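Local coordinates for extracellular solute-binding protein, family 1 (Bifidobacterium longum subsp. infantis, PDB 6FTH) that probably captures human milk oligosaccharides outside the cell and delivers them to an ABC transporter for uptake, at residues R202-Y207 against A269-K274. Residues are numbered along the deposited sequence; the frame is centred on the assembly and turned at random.
Sequences RKLDSY and ADWATK
Lys203 lays its aliphatic chain alongside the backbone of residues 271-274, while the indole of Trp271 reaches back to the backbone of Arg202 and Lys203. Carbons of Lys203 touch carbonyl oxygens: Lys203 CB lies 3.4 Å from Ala272 O, and Lys203 CD comes to 3.2 Å from Lys274 O. With CG lodged between the backbone N and the carbonyl carbon (chi1 70°) and the chain bent again at chi3 and chi4, the amino group folds back over its own segment. There Lys203 NZ donates a 2.7 Å hydrogen bond to Leu204 O, nearly in line with the C=O bond (172°). A long, flexible chain with a charged end suits this partly exposed place, and an alanine here would probably leave Leu204 O without that donor and open a gap beside the carbonyls of Ala272 and Lys274. The broad, flat indole of Trp271 suits its buried place by serving several neighbours: Ala272 CB sits over the centre of one face, and Arg202 O lies in plane at the edge, Trp271 CE3 standing 3.5 Å from Arg202 O. That oxygen has no hydrogen-bond partner in the model; ring C-H groups CE3 and CZ3 face it, a weakly polar contact at most. Leu204 CG packs 4.0 Å from Trp271 CH2, and helix 457-484 lies beside both side chains, its Ser483 hydrogen-bonding the indole NE1. No direct hydrogen bond joins the segments; instead, waters link Lys203 N to Lys274 O and Leu204 N to Ala272 O. The result is water-bridged loop-to-loop packing within one lobe of the two-lobed solute-binding protein fold.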
loop_
_atom_site.group_PDB
_atom_site.type_symbol
_atom_site.label_atom_id
_atom_site.label_comp_id
_atom_site.label_asym_id
_atom_site.label_seq_id
_atom_site.Cartn_x
_atom_site.Cartn_y
_atom_site.Cartn_z
ATOM N N ARG A 202 12.615 7.110 7.183
ATOM C CA ARG A 202 11.503 8.023 7.395
ATOM C C ARG A 202 11.207 8.197 8.874
ATOM O O ARG A 202 11.419 7.290 9.684
ATOM C CB ARG A 202 10.230 7.437 6.785
ATOM C CG ARG A 202 10.147 7.548 5.270
ATOM C CD ARG A 202 8.801 7.030 4.745
ATOM N NE ARG A 202 8.442 7.684 3.480
ATOM C CZ ARG A 202 7.245 7.630 2.904
ATOM N NH1 ARG A 202 6.259 6.926 3.452
ATOM N NH2 ARG A 202 7.032 8.292 1.773
ATOM N N LYS A 203 10.660 9.363 9.214
ATOM C CA LYS A 203 10.168 9.580 10.557
ATOM C C LYS A 203 8.955 8.687 10.797
ATOM O O LYS A 203 8.395 8.108 9.872
ATOM C CB LYS A 203 9.782 11.055 10.754
ATOM C CG LYS A 203 8.540 11.502 9.985
ATOM C CD LYS A 203 8.173 12.972 10.308
ATOM C CE LYS A 203 7.627 13.161 11.702
ATOM N NZ LYS A 203 6.286 12.510 11.870
ATOM N N LEU A 204 8.527 8.619 12.049
ATOM C CA LEU A 204 7.377 7.815 12.409
ATOM C C LEU A 204 6.072 8.594 12.231
ATOM O O LEU A 204 6.058 9.815 12.042
ATOM C CB LEU A 204 7.525 7.297 13.841
ATOM C CG LEU A 204 8.817 6.571 14.169
ATOM C CD1 LEU A 204 8.803 6.086 15.590
ATOM C CD2 LEU A 204 9.071 5.396 13.224
ATOM N N ASP A 205 4.965 7.853 12.270
ATOM C CA ASP A 205 3.605 8.374 12.166
ATOM C C ASP A 205 2.791 7.615 13.210
ATOM O O ASP A 205 3.353 6.913 14.057
ATOM C CB ASP A 205 3.076 8.236 10.730
ATOM C CG ASP A 205 1.993 9.268 10.371
ATOM O OD1 ASP A 205 1.139 9.586 11.216
ATOM O OD2 ASP A 205 1.990 9.740 9.211
ATOM N N SER A 206 1.473 7.756 13.155
ATOM C CA SER A 206 0.605 7.093 14.124
ATOM C C SER A 206 0.333 5.639 13.769
ATOM O O SER A 206 -0.364 4.941 14.513
ATOM C CB SER A 206 -0.715 7.853 14.235
ATOM O OG SER A 206 -1.334 7.917 12.973
ATOM N N TYR A 207 0.857 5.192 12.641
ATOM C CA TYR A 207 0.829 3.815 12.187
ATOM C C TYR A 207 2.153 3.587 11.476
ATOM O O TYR A 207 2.845 4.551 11.137
ATOM C CB TYR A 207 -0.313 3.596 11.188
ATOM C CG TYR A 207 -0.207 4.440 9.927
ATOM C CD1 TYR A 207 -0.473 5.806 9.955
ATOM C CD2 TYR A 207 0.173 3.877 8.721
ATOM C CE1 TYR A 207 -0.368 6.570 8.810
ATOM C CE2 TYR A 207 0.286 4.632 7.575
ATOM C CZ TYR A 207 0.014 5.971 7.625
ATOM O OH TYR A 207 0.138 6.710 6.473
ATOM N N ALA A 269 20.916 12.385 12.285
ATOM C CA ALA A 269 20.510 12.612 13.667
ATOM C C ALA A 269 19.106 13.199 13.763
ATOM O O ALA A 269 18.412 12.961 14.753
ATOM C CB ALA A 269 21.515 13.539 14.357
ATOM N N ASP A 270 18.657 13.948 12.753
ATOM C CA ASP A 270 17.326 14.546 12.767
ATOM C C ASP A 270 16.303 13.732 11.981
ATOM O O ASP A 270 15.283 14.275 11.543
ATOM C CB ASP A 270 17.384 15.997 12.276
ATOM C CG ASP A 270 17.841 16.126 10.849
ATOM O OD1 ASP A 270 18.440 15.176 10.318
ATOM O OD2 ASP A 270 17.616 17.212 10.253
ATOM N N TRP A 271 16.547 12.429 11.814
ATOM C CA TRP A 271 15.628 11.591 11.037
ATOM C C TRP A 271 14.198 11.697 11.556
ATOM O O TRP A 271 13.244 11.613 10.777
ATOM C CB TRP A 271 16.078 10.118 11.109
ATOM C CG TRP A 271 15.834 9.568 12.459
ATOM C CD1 TRP A 271 16.627 9.710 13.550
ATOM C CD2 TRP A 271 14.674 8.840 12.896
ATOM N NE1 TRP A 271 16.038 9.133 14.650
ATOM C CE2 TRP A 271 14.836 8.591 14.272
ATOM C CE3 TRP A 271 13.512 8.395 12.262
ATOM C CZ2 TRP A 271 13.880 7.900 15.021
ATOM C CZ3 TRP A 271 12.563 7.702 13.017
ATOM C CH2 TRP A 271 12.752 7.473 14.363
ATOM N N ALA A 272 14.025 11.882 12.866
ATOM C CA ALA A 272 12.700 11.806 13.469
ATOM C C ALA A 272 11.829 13.019 13.183
ATOM O O ALA A 272 10.611 12.951 13.402
ATOM C CB ALA A 272 12.822 11.637 14.990
ATOM N N THR A 273 12.411 14.121 12.709
ATOM C CA THR A 273 11.651 15.332 12.437
ATOM C C THR A 273 11.619 15.713 10.968
ATOM O O THR A 273 10.876 16.634 10.604
ATOM C CB THR A 273 12.183 16.519 13.268
ATOM O OG1 THR A 273 13.598 16.670 13.086
ATOM C CG2 THR A 273 11.877 16.311 14.745
ATOM N N LYS A 274 12.368 15.017 10.119
ATOM C CA LYS A 274 12.400 15.326 8.695
ATOM C C LYS A 274 11.068 14.943 8.061
ATOM O O LYS A 274 10.522 13.876 8.340
ATOM C CB LYS A 274 13.518 14.510 8.030
ATOM C CG LYS A 274 14.930 14.927 8.408
ATOM C CD LYS A 274 15.551 15.853 7.343
ATOM C CE LYS A 274 15.979 15.082 6.090
ATOM N NZ LYS A 274 17.153 14.181 6.356
HETATM O O HOH W 1 11.038 11.468 7.192
HETATM O O HOH W 2 9.333 10.329 14.269
#